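Local coordinates for protein FAD-dependent oxidoreductase (Actinomadura kijaniata, PDB 3M9V) that probably acts as a flavin-dependent oxidoreductase of the acyl-CoA dehydrogenase family in D-kijanose biosynthesis, and binds dTDP, at residues 108-116 / 125-133; 193-201 / 234-244. All coordinates share one frame; numbering follows the deposited sequence.

Contact 1. Residues 108-116 / 125-133; sequences RGLTLGYEW and TLAERILRG. With TYD (thymidine-5'-diphosphate), chain B.
OE1 of Glu115 is gripped from two quarters: it accepts a hydrogen bond from the sugar hydroxyl O3' of thymidine-5'-diphosphate at 3.0 Å and forms a salt bridge with Arg242 NH1. The same side chain begins on the helix interface, where its CB rests against Ala127 CB at 4.0 Å, and a bend at chi2 (-71°) then turns the carboxylate away from the second helix toward the nucleotide. The negative charge on Glu115 is thus probably balanced by Arg242, while OE1 still accepts the sugar hydroxyl. One turn earlier on the same helix, Thr111 sets CB and CG2 against the sugar at C1' and O4'. Tyr114 lays one ring face over the thymine, whose N3 sits 3.4 Å from CD1 and is offset toward the rim of the ring. The far side of this ligand-binding helix meets its neighbour in the helical N-terminal domain of the acyl-CoA dehydrogenase fold. Here the segments of helices 96-118 and 121-136 run roughly antiparallel, inclined at 141°, with axes 8.2 Å apart. Leu131 packs knobs-into-holes among Gly109, Leu112, Gly113 and Trp116; its CD2 lies 3.7 Å from Gly109 O, and its other methyl, CD1, reaches Trp116 CB at 4.0 Å. Gly109 and Gly113 offer only backbone to this socket, so Leu131 meets main-chain atoms there. Leu112 crosses Ile130 at about a right angle, with CD1 on the Ile130 CG2 methyl at 3.6 Å. At the less buried end, the indole of Trp116 offers NE1 to Glu128 OE2 in a weak 3.3 Å hydrogen bond, its N-H...O angle 155°. OE2 comes in at the indole edge, near the ring plane.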
loop_
_atom_site.group_PDB
_atom_site.type_symbol
_atom_site.label_atom_id
_atom_site.label_comp_id
_atom_site.label_asym_id
_atom_site.label_seq_id
_atom_site.Cartn_x
_atom_site.Cartn_y
_atom_site.Cartn_z
ATOM N N ARG A 108 -25.337 -21.339 12.868
ATOM C CA ARG A 108 -26.391 -21.593 13.855
ATOM C C ARG A 108 -26.451 -23.072 14.294
ATOM O O ARG A 108 -26.713 -23.373 15.468
ATOM C CB ARG A 108 -27.719 -21.007 13.350
ATOM C CG ARG A 108 -28.893 -21.001 14.326
ATOM C CD ARG A 108 -28.631 -20.290 15.648
ATOM N NE ARG A 108 -28.573 -18.851 15.463
ATOM C CZ ARG A 108 -28.351 -17.976 16.437
ATOM N NH1 ARG A 108 -28.335 -16.677 16.154
ATOM N NH2 ARG A 108 -28.165 -18.405 17.680
ATOM N N GLY A 109 -26.142 -23.999 13.389
ATOM C CA GLY A 109 -25.989 -25.413 13.747
ATOM C C GLY A 109 -24.995 -25.613 14.885
ATOM O O GLY A 109 -25.223 -26.372 15.842
ATOM N N LEU A 110 -23.875 -24.901 14.790
ATOM C CA LEU A 110 -22.812 -24.947 15.782
ATOM C C LEU A 110 -23.169 -24.268 17.095
ATOM O O LEU A 110 -22.828 -24.803 18.146
ATOM C CB LEU A 110 -21.532 -24.296 15.241
ATOM C CG LEU A 110 -20.950 -24.889 13.952
ATOM C CD1 LEU A 110 -19.739 -24.022 13.506
ATOM C CD2 LEU A 110 -20.509 -26.345 14.210
ATOM N N THR A 111 -23.826 -23.117 17.094
ATOM C CA THR A 111 -24.073 -22.533 18.413
ATOM C C THR A 111 -25.285 -23.187 19.087
ATOM O O THR A 111 -25.355 -23.219 20.318
ATOM C CB THR A 111 -24.273 -21.010 18.318
ATOM O OG1 THR A 111 -25.295 -20.750 17.349
ATOM C CG2 THR A 111 -23.010 -20.340 17.826
ATOM N N LEU A 112 -26.246 -23.696 18.311
ATOM C CA LEU A 112 -27.359 -24.426 18.904
ATOM C C LEU A 112 -26.855 -25.744 19.461
ATOM O O LEU A 112 -27.340 -26.148 20.510
ATOM C CB LEU A 112 -28.535 -24.682 17.960
ATOM C CG LEU A 112 -29.418 -23.449 17.757
ATOM C CD1 LEU A 112 -30.511 -23.799 16.742
ATOM C CD2 LEU A 112 -29.958 -22.861 19.071
ATOM N N GLY A 113 -25.929 -26.390 18.756
ATOM C CA GLY A 113 -25.271 -27.596 19.248
ATOM C C GLY A 113 -24.570 -27.404 20.584
ATOM O O GLY A 113 -24.454 -28.315 21.409
ATOM N N TYR A 114 -24.097 -26.193 20.840
ATOM C CA TYR A 114 -23.490 -25.924 22.128
ATOM C C TYR A 114 -24.545 -25.648 23.200
ATOM O O TYR A 114 -24.349 -25.951 24.380
ATOM C CB TYR A 114 -22.602 -24.691 21.953
ATOM C CG TYR A 114 -21.921 -24.237 23.220
ATOM C CD1 TYR A 114 -20.579 -24.546 23.449
ATOM C CD2 TYR A 114 -22.621 -23.511 24.180
ATOM C CE1 TYR A 114 -19.950 -24.120 24.607
ATOM C CE2 TYR A 114 -22.002 -23.088 25.350
ATOM C CZ TYR A 114 -20.675 -23.415 25.552
ATOM O OH TYR A 114 -20.044 -23.005 26.702
ATOM N N GLU A 115 -25.653 -25.026 22.818
ATOM C CA GLU A 115 -26.770 -24.852 23.752
ATOM C C GLU A 115 -27.310 -26.219 24.183
ATOM O O GLU A 115 -27.533 -26.486 25.360
ATOM C CB GLU A 115 -27.905 -24.085 23.078
ATOM C CG GLU A 115 -27.609 -22.616 22.823
ATOM C CD GLU A 115 -27.586 -21.846 24.132
ATOM O OE1 GLU A 115 -27.406 -20.612 24.126
ATOM O OE2 GLU A 115 -27.781 -22.479 25.189
ATOM N N TRP A 116 -27.514 -27.081 23.194
ATOM C CA TRP A 116 -27.936 -28.456 23.407
ATOM C C TRP A 116 -27.078 -29.227 24.420
ATOM O O TRP A 116 -27.616 -29.919 25.285
ATOM C CB TRP A 116 -27.996 -29.190 22.063
ATOM C CG TRP A 116 -28.501 -30.601 22.163
ATOM C CD1 TRP A 116 -29.724 -30.990 22.633
ATOM C CD2 TRP A 116 -27.809 -31.808 21.811
ATOM N NE1 TRP A 116 -29.835 -32.355 22.591
ATOM C CE2 TRP A 116 -28.678 -32.888 22.095
ATOM C CE3 TRP A 116 -26.550 -32.084 21.268
ATOM C CZ2 TRP A 116 -28.334 -34.219 21.858
ATOM C CZ3 TRP A 116 -26.204 -33.406 21.044
ATOM C CH2 TRP A 116 -27.090 -34.458 21.345
ATOM N N THR A 125 -33.803 -28.306 25.350
ATOM C CA THR A 125 -35.047 -28.823 24.771
ATOM C C THR A 125 -35.353 -28.047 23.491
ATOM O O THR A 125 -35.674 -28.631 22.448
ATOM C CB THR A 125 -36.258 -28.547 25.707
ATOM O OG1 THR A 125 -35.993 -29.061 27.014
ATOM C CG2 THR A 125 -37.516 -29.199 25.181
ATOM N N LEU A 126 -35.264 -26.721 23.599
ATOM C CA LEU A 126 -35.569 -25.846 22.482
ATOM C C LEU A 126 -34.545 -26.028 21.359
ATOM O O LEU A 126 -34.919 -26.238 20.210
ATOM C CB LEU A 126 -35.642 -24.400 22.980
ATOM C CG LEU A 126 -35.675 -23.364 21.859
ATOM C CD1 LEU A 126 -36.984 -23.520 21.092
ATOM C CD2 LEU A 126 -35.577 -21.958 22.446
ATOM N N ALA A 127 -33.260 -25.962 21.702
ATOM C CA ALA A 127 -32.166 -26.231 20.770
ATOM C C ALA A 127 -32.363 -27.557 20.053
ATOM O O ALA A 127 -32.222 -27.636 18.820
ATOM C CB ALA A 127 -30.837 -26.258 21.513
ATOM N N GLU A 128 -32.693 -28.595 20.829
ATOM C CA GLU A 128 -32.905 -29.936 20.253
ATOM C C GLU A 128 -34.039 -29.969 19.221
ATOM O O GLU A 128 -33.933 -30.557 18.133
ATOM C CB GLU A 128 -33.164 -31.008 21.331
ATOM C CG GLU A 128 -33.351 -32.378 20.703
ATOM C CD GLU A 128 -33.457 -33.548 21.660
ATOM O OE1 GLU A 128 -34.072 -34.545 21.240
ATOM O OE2 GLU A 128 -32.915 -33.537 22.784
ATOM N N ARG A 129 -35.137 -29.301 19.558
ATOM C CA ARG A 129 -36.242 -29.260 18.602
ATOM C C ARG A 129 -35.816 -28.578 17.305
ATOM O O ARG A 129 -36.037 -29.094 16.207
ATOM C CB ARG A 129 -37.504 -28.601 19.168
ATOM C CG ARG A 129 -38.722 -29.078 18.374
ATOM C CD ARG A 129 -39.985 -29.347 19.201
ATOM N NE ARG A 129 -40.497 -28.144 19.862
ATOM C CZ ARG A 129 -40.417 -27.912 21.170
ATOM N NH1 ARG A 129 -40.905 -26.775 21.650
ATOM N NH2 ARG A 129 -39.870 -28.802 21.991
ATOM N N ILE A 130 -35.177 -27.417 17.426
ATOM C CA ILE A 130 -34.755 -26.735 16.202
ATOM C C ILE A 130 -33.770 -27.536 15.335
ATOM O O ILE A 130 -33.870 -27.577 14.103
ATOM C CB ILE A 130 -34.205 -25.344 16.542
ATOM C CG1 ILE A 130 -35.330 -24.548 17.200
ATOM C CG2 ILE A 130 -33.713 -24.674 15.271
ATOM C CD1 ILE A 130 -34.913 -23.206 17.770
ATOM N N LEU A 131 -32.780 -28.127 15.996
ATOM C CA LEU A 131 -31.723 -28.907 15.355
ATOM C C LEU A 131 -32.288 -30.107 14.580
ATOM O O LEU A 131 -31.903 -30.306 13.419
ATOM C CB LEU A 131 -30.652 -29.342 16.370
ATOM C CG LEU A 131 -29.705 -28.297 16.986
ATOM C CD1 LEU A 131 -29.053 -28.850 18.263
ATOM C CD2 LEU A 131 -28.581 -27.893 16.009
ATOM N N ARG A 132 -33.207 -30.885 15.162
ATOM C CA ARG A 132 -33.825 -31.919 14.321
ATOM C C ARG A 132 -34.667 -31.290 13.228
ATOM O O ARG A 132 -34.723 -31.787 12.113
ATOM C CB ARG A 132 -34.687 -32.931 15.083
ATOM C CG ARG A 132 -34.671 -32.783 16.579
ATOM C CD ARG A 132 -35.480 -33.914 17.193
ATOM N NE ARG A 132 -34.836 -35.193 16.914
ATOM C CZ ARG A 132 -34.242 -35.921 17.850
ATOM N NH1 ARG A 132 -33.660 -37.060 17.518
ATOM N NH2 ARG A 132 -34.236 -35.484 19.105
ATOM N N GLY A 133 -35.311 -30.164 13.501
ATOM C CA GLY A 133 -35.859 -29.433 12.363
ATOM C C GLY A 133 -34.913 -29.203 11.190
ATOM O O GLY A 133 -35.288 -29.372 10.017
HETATM P PA TYD B . -24.149 -14.974 19.756
HETATM O O1A TYD B . -25.634 -14.725 19.573
HETATM O O2A TYD B . -23.164 -14.653 18.645
HETATM O O3A TYD B . -23.659 -14.270 21.114
HETATM P PB TYD B . -24.573 -13.080 21.691
HETATM O O1B TYD B . -24.982 -12.307 20.451
HETATM O O2B TYD B . -23.519 -12.386 22.530
HETATM O O3B TYD B . -25.665 -13.830 22.431
HETATM O "O5'" TYD B . -23.864 -16.467 20.295
HETATM C "C5'" TYD B . -24.296 -16.930 21.574
HETATM C "C4'" TYD B . -24.309 -18.420 21.258
HETATM O "O4'" TYD B . -22.984 -18.915 21.107
HETATM C "C3'" TYD B . -24.980 -19.286 22.307
HETATM O "O3'" TYD B . -26.121 -19.762 21.589
HETATM C "C2'" TYD B . -24.052 -20.480 22.468
HETATM C "C1'" TYD B . -22.900 -20.292 21.485
HETATM N N1 TYD B . -21.609 -20.511 22.151
HETATM C C2 TYD B . -20.707 -21.339 21.627
HETATM O O2 TYD B . -20.975 -21.944 20.562
HETATM N N3 TYD B . -19.528 -21.527 22.261
HETATM C C4 TYD B . -19.240 -20.876 23.413
HETATM O O4 TYD B . -18.141 -21.068 23.975
HETATM C C5 TYD B . -20.172 -20.017 23.969
HETATM C C5M TYD B . -19.954 -19.258 25.250
HETATM C C6 TYD B . -21.372 -19.852 23.292
#

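Contact 2. Residues 193-201 / 234-244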
loop_
_atom_site.group_PDB
_atom_site.type_symbol
_atom_site.label_atom_id
_atom_site.label_comp_id
_atom_site.label_asym_id
_atom_site.label_seq_id
_atom_site.Cartn_x
_atom_site.Cartn_y
_atom_site.Cartn_z
ATOM N N PRO A 193 -33.882 -6.279 36.829
ATOM C CA PRO A 193 -33.335 -5.226 35.982
ATOM C C PRO A 193 -33.184 -5.816 34.582
ATOM O O PRO A 193 -33.190 -7.044 34.431
ATOM C CB PRO A 193 -31.951 -5.002 36.590
ATOM C CG PRO A 193 -31.567 -6.341 37.148
ATOM C CD PRO A 193 -32.814 -7.178 37.306
ATOM N N PRO A 194 -33.037 -4.949 33.569
ATOM C CA PRO A 194 -33.077 -5.436 32.195
ATOM C C PRO A 194 -32.056 -6.552 31.991
ATOM O O PRO A 194 -30.952 -6.491 32.537
ATOM C CB PRO A 194 -32.704 -4.210 31.356
ATOM C CG PRO A 194 -32.811 -3.026 32.260
ATOM C CD PRO A 194 -32.634 -3.534 33.661
ATOM N N ARG A 195 -32.431 -7.567 31.216
ATOM C CA ARG A 195 -31.510 -8.622 30.814
ATOM C C ARG A 195 -31.598 -8.804 29.309
ATOM O O ARG A 195 -32.585 -8.418 28.682
ATOM C CB ARG A 195 -31.910 -9.944 31.458
ATOM C CG ARG A 195 -32.965 -9.731 32.516
ATOM C CD ARG A 195 -32.643 -10.581 33.725
ATOM N NE ARG A 195 -32.448 -11.982 33.367
ATOM C CZ ARG A 195 -31.309 -12.648 33.522
ATOM N NH1 ARG A 195 -30.229 -12.055 34.020
ATOM N NH2 ARG A 195 -31.266 -13.925 33.170
ATOM N N LEU A 196 -30.553 -9.414 28.763
ATOM C CA LEU A 196 -30.488 -9.762 27.356
ATOM C C LEU A 196 -31.177 -11.113 27.238
ATOM O O LEU A 196 -31.071 -11.952 28.139
ATOM C CB LEU A 196 -29.032 -9.875 26.916
ATOM C CG LEU A 196 -28.290 -8.557 27.137
ATOM C CD1 LEU A 196 -26.801 -8.826 27.295
ATOM C CD2 LEU A 196 -28.569 -7.566 26.009
ATOM N N ALA A 197 -31.894 -11.291 26.133
ATOM C CA ALA A 197 -32.730 -12.475 25.968
ATOM C C ALA A 197 -32.681 -12.820 24.489
ATOM O O ALA A 197 -32.572 -11.939 23.630
ATOM C CB ALA A 197 -34.164 -12.187 26.378
ATOM N N SER A 198 -32.750 -14.110 24.198
ATOM C CA SER A 198 -32.854 -14.499 22.795
ATOM C C SER A 198 -34.184 -15.180 22.517
ATOM O O SER A 198 -34.267 -16.399 22.517
ATOM C CB SER A 198 -31.699 -15.446 22.470
ATOM O OG SER A 198 -30.492 -14.722 22.581
ATOM N N PRO A 199 -35.244 -14.409 22.268
ATOM C CA PRO A 199 -36.479 -15.082 21.899
ATOM C C PRO A 199 -36.357 -15.717 20.516
ATOM O O PRO A 199 -35.666 -15.176 19.650
ATOM C CB PRO A 199 -37.499 -13.946 21.887
ATOM C CG PRO A 199 -36.742 -12.712 21.694
ATOM C CD PRO A 199 -35.383 -12.943 22.302
ATOM N N VAL A 200 -37.017 -16.850 20.291
ATOM C CA VAL A 200 -37.071 -17.421 18.951
ATOM C C VAL A 200 -38.487 -17.194 18.416
ATOM O O VAL A 200 -39.432 -17.714 19.011
ATOM C CB VAL A 200 -36.758 -18.937 18.997
ATOM C CG1 VAL A 200 -36.980 -19.570 17.636
ATOM C CG2 VAL A 200 -35.327 -19.188 19.457
ATOM N N VAL A 201 -38.632 -16.442 17.326
ATOM C CA VAL A 201 -39.913 -16.209 16.665
ATOM C C VAL A 201 -40.038 -17.057 15.400
ATOM O O VAL A 201 -39.061 -17.254 14.682
ATOM C CB VAL A 201 -40.212 -14.688 16.537
ATOM C CG1 VAL A 201 -38.994 -13.871 16.201
ATOM C CG2 VAL A 201 -41.429 -14.322 15.673
ATOM N N ILE A 234 -44.624 -14.370 22.351
ATOM C CA ILE A 234 -43.651 -15.448 22.453
ATOM C C ILE A 234 -43.837 -16.156 23.787
ATOM O O ILE A 234 -43.767 -15.511 24.837
ATOM C CB ILE A 234 -42.185 -14.918 22.477
ATOM C CG1 ILE A 234 -41.978 -13.695 21.569
ATOM C CG2 ILE A 234 -41.218 -16.089 22.286
ATOM C CD1 ILE A 234 -41.956 -14.014 20.117
ATOM N N PRO A 235 -44.026 -17.480 23.742
ATOM C CA PRO A 235 -44.133 -18.278 24.955
ATOM C C PRO A 235 -42.803 -18.380 25.713
ATOM O O PRO A 235 -41.732 -18.274 25.113
ATOM C CB PRO A 235 -44.613 -19.634 24.440
ATOM C CG PRO A 235 -44.181 -19.705 23.016
ATOM C CD PRO A 235 -44.142 -18.284 22.513
ATOM N N ALA A 236 -42.864 -18.547 27.033
ATOM C CA ALA A 236 -41.674 -18.497 27.890
ATOM C C ALA A 236 -40.595 -19.512 27.505
ATOM O O ALA A 236 -39.398 -19.271 27.659
ATOM C CB ALA A 236 -42.080 -18.687 29.359
ATOM N N ASP A 237 -41.009 -20.657 26.977
ATOM C CA ASP A 237 -40.013 -21.669 26.654
ATOM C C ASP A 237 -39.455 -21.492 25.244
ATOM O O ASP A 237 -38.858 -22.406 24.673
ATOM C CB ASP A 237 -40.640 -23.053 26.808
ATOM C CG ASP A 237 -41.761 -23.301 25.810
ATOM O OD1 ASP A 237 -42.137 -22.397 25.027
ATOM O OD2 ASP A 237 -42.284 -24.435 25.819
ATOM N N HIS A 238 -39.715 -20.330 24.658
ATOM C CA HIS A 238 -39.103 -19.977 23.378
ATOM C C HIS A 238 -38.171 -18.780 23.526
ATOM O O HIS A 238 -37.863 -18.076 22.559
ATOM C CB HIS A 238 -40.178 -19.669 22.347
ATOM C CG HIS A 238 -40.846 -20.901 21.844
ATOM N ND1 HIS A 238 -41.669 -20.909 20.743
ATOM C CD2 HIS A 238 -40.798 -22.175 22.294
ATOM C CE1 HIS A 238 -42.097 -22.139 20.529
ATOM N NE2 HIS A 238 -41.579 -22.928 21.454
ATOM N N VAL A 239 -37.741 -18.583 24.766
ATOM C CA VAL A 239 -36.879 -17.465 25.124
ATOM C C VAL A 239 -35.644 -17.970 25.868
ATOM O O VAL A 239 -35.798 -18.581 26.932
ATOM C CB VAL A 239 -37.644 -16.474 26.003
ATOM C CG1 VAL A 239 -36.720 -15.349 26.425
ATOM C CG2 VAL A 239 -38.824 -15.926 25.200
ATOM N N LEU A 240 -34.451 -17.750 25.311
ATOM C CA LEU A 240 -33.213 -17.968 26.058
ATOM C C LEU A 240 -32.776 -16.672 26.746
ATOM O O LEU A 240 -32.257 -15.770 26.095
ATOM C CB LEU A 240 -32.109 -18.483 25.131
ATOM C CG LEU A 240 -32.389 -19.564 24.075
ATOM C CD1 LEU A 240 -31.564 -19.259 22.833
ATOM C CD2 LEU A 240 -32.083 -20.990 24.511
ATOM N N MET A 241 -32.992 -16.545 28.050
ATOM C CA MET A 241 -32.530 -15.380 28.796
ATOM C C MET A 241 -31.010 -15.326 28.907
ATOM O O MET A 241 -30.394 -16.279 29.366
ATOM C CB MET A 241 -33.095 -15.436 30.217
ATOM C CG MET A 241 -34.608 -15.379 30.268
ATOM S SD MET A 241 -35.213 -13.704 29.950
ATOM C CE MET A 241 -34.115 -12.808 31.049
ATOM N N ARG A 242 -30.370 -14.236 28.508
ATOM C CA ARG A 242 -28.923 -14.138 28.710
ATOM C C ARG A 242 -28.668 -13.345 29.993
ATOM O O ARG A 242 -29.419 -13.486 30.958
ATOM C CB ARG A 242 -28.257 -13.469 27.506
ATOM C CG ARG A 242 -28.601 -14.092 26.164
ATOM C CD ARG A 242 -28.417 -15.598 26.153
ATOM N NE ARG A 242 -28.630 -16.105 24.794
ATOM C CZ ARG A 242 -28.444 -17.356 24.378
ATOM N NH1 ARG A 242 -28.030 -18.304 25.204
ATOM N NH2 ARG A 242 -28.679 -17.677 23.113
ATOM N N ASP A 243 -27.653 -12.491 30.058
ATOM C CA ASP A 243 -27.511 -11.730 31.303
ATOM C C ASP A 243 -27.888 -10.256 31.219
ATOM O O ASP A 243 -28.282 -9.778 30.154
ATOM C CB ASP A 243 -26.166 -11.922 32.014
ATOM C CG ASP A 243 -25.032 -12.279 31.065
ATOM O OD1 ASP A 243 -24.609 -13.454 31.079
ATOM O OD2 ASP A 243 -24.557 -11.403 30.313
ATOM N N PRO A 244 -27.798 -9.552 32.362
ATOM C CA PRO A 244 -28.055 -8.132 32.578
ATOM C C PRO A 244 -28.048 -7.201 31.367
ATOM O O PRO A 244 -27.069 -6.516 31.102
ATOM C CB PRO A 244 -26.990 -7.791 33.617
ATOM C CG PRO A 244 -27.041 -9.031 34.508
ATOM C CD PRO A 244 -27.460 -10.201 33.642
HETATM O O HOH W 1 -42.089 -18.625 19.628
#
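Ser198 OG takes a hydrogen bond from Arg242 NE at 3.2 Å, the hydroxyl lying near the guanidinium edge, 17° out of its plane. With CG anti to the carbonyl carbon (chi1 -52°) and a further bend at chi2, the Arg242 chain folds back so that one guanidinium face lies over Leu240 CB. Behind this pair, strands 196-201 and 239-241 run antiparallel. Ser198 and Leu240 form a hydrogen-bonded pair, Ser198 N giving to Leu240 O at 2.6 Å and Leu240 N returning to Ser198 O at 3.1 Å. Beyond it Val200 N donates to His238 O, and a water joins His238 ND1 to Val200 O. On the sheet face of Ala197 and Pro199 the contacts are apolar, Pro199 CB meeting Val239 CG2 at 4.1 Å. Toward the loop end, the Met241 CE methyl lies against the Arg195 chain from CB to NE, the two crossing at about a right angle, and Arg195 NH1 sits beside Pro244 CD at 3.4 Å. An alanine here takes away the chain packed on Met241 CE and Pro244 CD, and the Met241 methyl would probably be freer to turn. This pairing belongs to the beta-sheet middle domain of the acyl-CoA dehydrogenase fold, where strand 180-187 flanks segment 193-201. Ser198 is a neutral partner for Arg242; the guanidinium charge is probably met instead by Glu115, salt-bridged to NH1 beside the dTDP.

How the contacts relate
Contact 1 is a largely buried helix-helix interface in the N-terminal domain, while contact 2 is a partly buried strand pairing in the beta domain, farther from the chain's centre and with exposed loop residues at one end. Packing of leucine, alanine, isoleucine and tryptophan side chains dominates the first, whereas backbone hydrogen bonds carry the second. Their centres lie 16 Å apart, yet the two touch. The salt bridge between Glu115 OE1 and Arg242 NH1, 2.6 Å long, joins helix to sheet domain at the nucleotide pocket, and Leu126 of helix 121-136 packs on Val200. Each contact thus supplies one charge of a pair lying across the junction between domains.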